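Side-chain contact in SnoaL-like domain-containing protein (Agrobacterium tumefaciens str. C58, PDB 3DXO), which is of unknown function but belongs to the SnoaL-like family of the NTF2 clan and has been put forward as a putative isomerase: residues N35-D40 with Q44-Q49. Numbering follows the deposited sequence.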
loop_
_atom_site.group_PDB
_atom_site.type_symbol
_atom_site.label_atom_id
_atom_site.label_comp_id
_atom_site.label_asym_id
_atom_site.label_seq_id
_atom_site.Cartn_x
_atom_site.Cartn_y
_atom_site.Cartn_z
ATOM N N ASN B 35 -17.011 -2.498 10.548
ATOM C CA ASN B 35 -16.973 -2.301 9.108
ATOM C C ASN B 35 -15.517 -2.349 8.745
ATOM O O ASN B 35 -14.865 -1.304 8.776
ATOM C CB ASN B 35 -17.501 -0.936 8.711
ATOM C CG ASN B 35 -18.971 -0.785 8.966
ATOM O OD1 ASN B 35 -19.559 -1.521 9.754
ATOM N ND2 ASN B 35 -19.584 0.198 8.310
ATOM N N THR B 36 -14.988 -3.534 8.456
ATOM C CA THR B 36 -13.583 -3.682 8.109
ATOM C C THR B 36 -13.490 -4.594 6.903
ATOM O O THR B 36 -14.400 -5.398 6.657
ATOM C CB THR B 36 -12.723 -4.234 9.277
ATOM O OG1 THR B 36 -11.334 -4.146 8.930
ATOM C CG2 THR B 36 -13.076 -5.685 9.614
ATOM N N ARG B 37 -12.386 -4.485 6.164
ATOM C CA ARG B 37 -12.224 -5.193 4.902
ATOM C C ARG B 37 -10.759 -5.572 4.704
ATOM O O ARG B 37 -9.856 -4.775 4.981
ATOM C CB ARG B 37 -12.622 -4.222 3.793
ATOM C CG ARG B 37 -13.110 -4.787 2.496
ATOM C CD ARG B 37 -14.614 -4.725 2.404
ATOM N NE ARG B 37 -14.991 -4.551 1.001
ATOM C CZ ARG B 37 -15.044 -5.533 0.094
ATOM N NH1 ARG B 37 -14.745 -6.802 0.432
ATOM N NH2 ARG B 37 -15.401 -5.240 -1.166
ATOM N N TYR B 38 -10.527 -6.773 4.200
ATOM C CA TYR B 38 -9.183 -7.262 3.923
ATOM C C TYR B 38 -9.114 -7.850 2.510
ATOM O O TYR B 38 -10.036 -8.505 2.047
ATOM C CB TYR B 38 -8.802 -8.341 4.956
ATOM C CG TYR B 38 -7.458 -8.986 4.744
ATOM C CD1 TYR B 38 -7.275 -9.949 3.756
ATOM C CD2 TYR B 38 -6.382 -8.656 5.532
ATOM C CE1 TYR B 38 -6.037 -10.554 3.544
ATOM C CE2 TYR B 38 -5.150 -9.251 5.344
ATOM C CZ TYR B 38 -4.978 -10.202 4.343
ATOM O OH TYR B 38 -3.748 -10.796 4.123
ATOM N N VAL B 39 -8.015 -7.603 1.822
ATOM C CA VAL B 39 -7.766 -8.237 0.529
ATOM C C VAL B 39 -6.268 -8.314 0.261
ATOM O O VAL B 39 -5.540 -7.327 0.447
ATOM C CB VAL B 39 -8.489 -7.547 -0.689
ATOM C CG1 VAL B 39 -7.922 -6.160 -0.978
ATOM C CG2 VAL B 39 -8.361 -8.425 -1.919
ATOM N N ASP B 40 -5.818 -9.502 -0.141
ATOM C CA ASP B 40 -4.425 -9.719 -0.578
ATOM C C ASP B 40 -4.484 -10.556 -1.874
ATOM O O ASP B 40 -5.583 -10.807 -2.402
ATOM C CB ASP B 40 -3.550 -10.321 0.553
ATOM C CG ASP B 40 -3.857 -11.799 0.863
ATOM O OD1 ASP B 40 -4.416 -12.554 0.020
ATOM O OD2 ASP B 40 -3.506 -12.210 1.981
ATOM N N GLN B 44 -9.582 -12.672 0.768
ATOM C CA GLN B 44 -10.364 -11.503 1.094
ATOM C C GLN B 44 -11.289 -11.833 2.268
ATOM O O GLN B 44 -11.559 -12.993 2.540
ATOM C CB GLN B 44 -11.140 -11.003 -0.135
ATOM C CG GLN B 44 -12.271 -11.899 -0.614
ATOM C CD GLN B 44 -12.873 -11.416 -1.931
ATOM O OE1 GLN B 44 -12.441 -10.408 -2.501
ATOM N NE2 GLN B 44 -13.860 -12.142 -2.428
ATOM N N GLY B 45 -11.736 -10.814 2.989
ATOM C CA GLY B 45 -12.685 -11.027 4.076
ATOM C C GLY B 45 -13.320 -9.724 4.490
ATOM O O GLY B 45 -12.810 -8.666 4.131
ATOM N N GLU B 46 -14.453 -9.785 5.193
ATOM C CA GLU B 46 -15.013 -8.565 5.766
ATOM C C GLU B 46 -15.712 -8.837 7.080
ATOM O O GLU B 46 -16.320 -9.883 7.245
ATOM C CB GLU B 46 -15.876 -7.776 4.783
ATOM C CG GLU B 46 -17.381 -8.053 4.664
ATOM C CD GLU B 46 -18.056 -7.036 3.659
ATOM O OE1 GLU B 46 -17.337 -6.138 3.109
ATOM O OE2 GLU B 46 -19.294 -7.133 3.399
ATOM N N GLY B 47 -15.587 -7.891 8.014
ATOM C CA GLY B 47 -16.142 -8.013 9.355
ATOM C C GLY B 47 -15.147 -8.688 10.283
ATOM O O GLY B 47 -14.212 -9.377 9.853
ATOM N N GLN B 48 -15.331 -8.474 11.570
ATOM C CA GLN B 48 -14.486 -9.082 12.570
ATOM C C GLN B 48 -14.534 -10.593 12.461
ATOM O O GLN B 48 -13.483 -11.265 12.447
ATOM C CB GLN B 48 -14.942 -8.638 13.945
ATOM C CG GLN B 48 -14.628 -7.181 14.210
ATOM C CD GLN B 48 -15.378 -6.652 15.389
ATOM O OE1 GLN B 48 -16.356 -7.235 15.816
ATOM N NE2 GLN B 48 -14.946 -5.530 15.905
ATOM N N GLN B 49 -15.755 -11.122 12.366
ATOM C CA GLN B 49 -15.973 -12.573 12.251
ATOM C C GLN B 49 -15.195 -13.106 11.056
ATOM O O GLN B 49 -14.314 -13.942 11.220
ATOM C CB GLN B 49 -17.453 -12.906 12.037
ATOM C CG GLN B 49 -18.402 -12.478 13.133
ATOM C CD GLN B 49 -18.377 -13.399 14.361
ATOM O OE1 GLN B 49 -17.341 -14.012 14.688
ATOM N NE2 GLN B 49 -19.521 -13.480 15.064
#
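Tyr38 and Gly45 face each other as the hydrogen-bonded pair of a short antiparallel hairpin, and three backbone bonds knit its strands together. Tyr38 N gives its hydrogen to Gly45 O at 3.0 Å, Gly45 N returns one to Tyr38 O, and Gly47 N, where the chain leaves the strand for helix 47-61, reaches Thr36 O at 3.1 Å. CA-H...O contacts from Gln44 to Tyr38 O and from Glu46 to Thr36 O bring a second donor to each of those carbonyls.

The charged pairing lies on the face carrying Arg37, Val39, Gln44 and Glu46. Bends at chi2 (101°) and chi3 bring the arginine across the extended Glu46 chain; OE1 of Glu46 sits 3.5 Å from Arg37 NE, well out of the guanidinium plane, and the two flat groups are turned 74° apart. This salt bridge therefore rests on charge alone, with no N-H aimed at the oxygen.

Apolar contact is modest: Val39 CG2 meets Gln44 CB at 4.2 Å, while Thr36 CG2 rests against the Gly47 backbone. On the other face the Tyr38 side chain, its CG anti to the backbone N (chi1 177°), runs toward helices 3-17 and 47-61, with the ring edge near Gln44 CA, and its OH donates to Asp40 OD2 at 2.6 Å.

Such a beta hairpin, running from the edge of the curved sheet directly into a helix packed on its concave side, is characteristic of the NTF2-like alpha+beta cone fold.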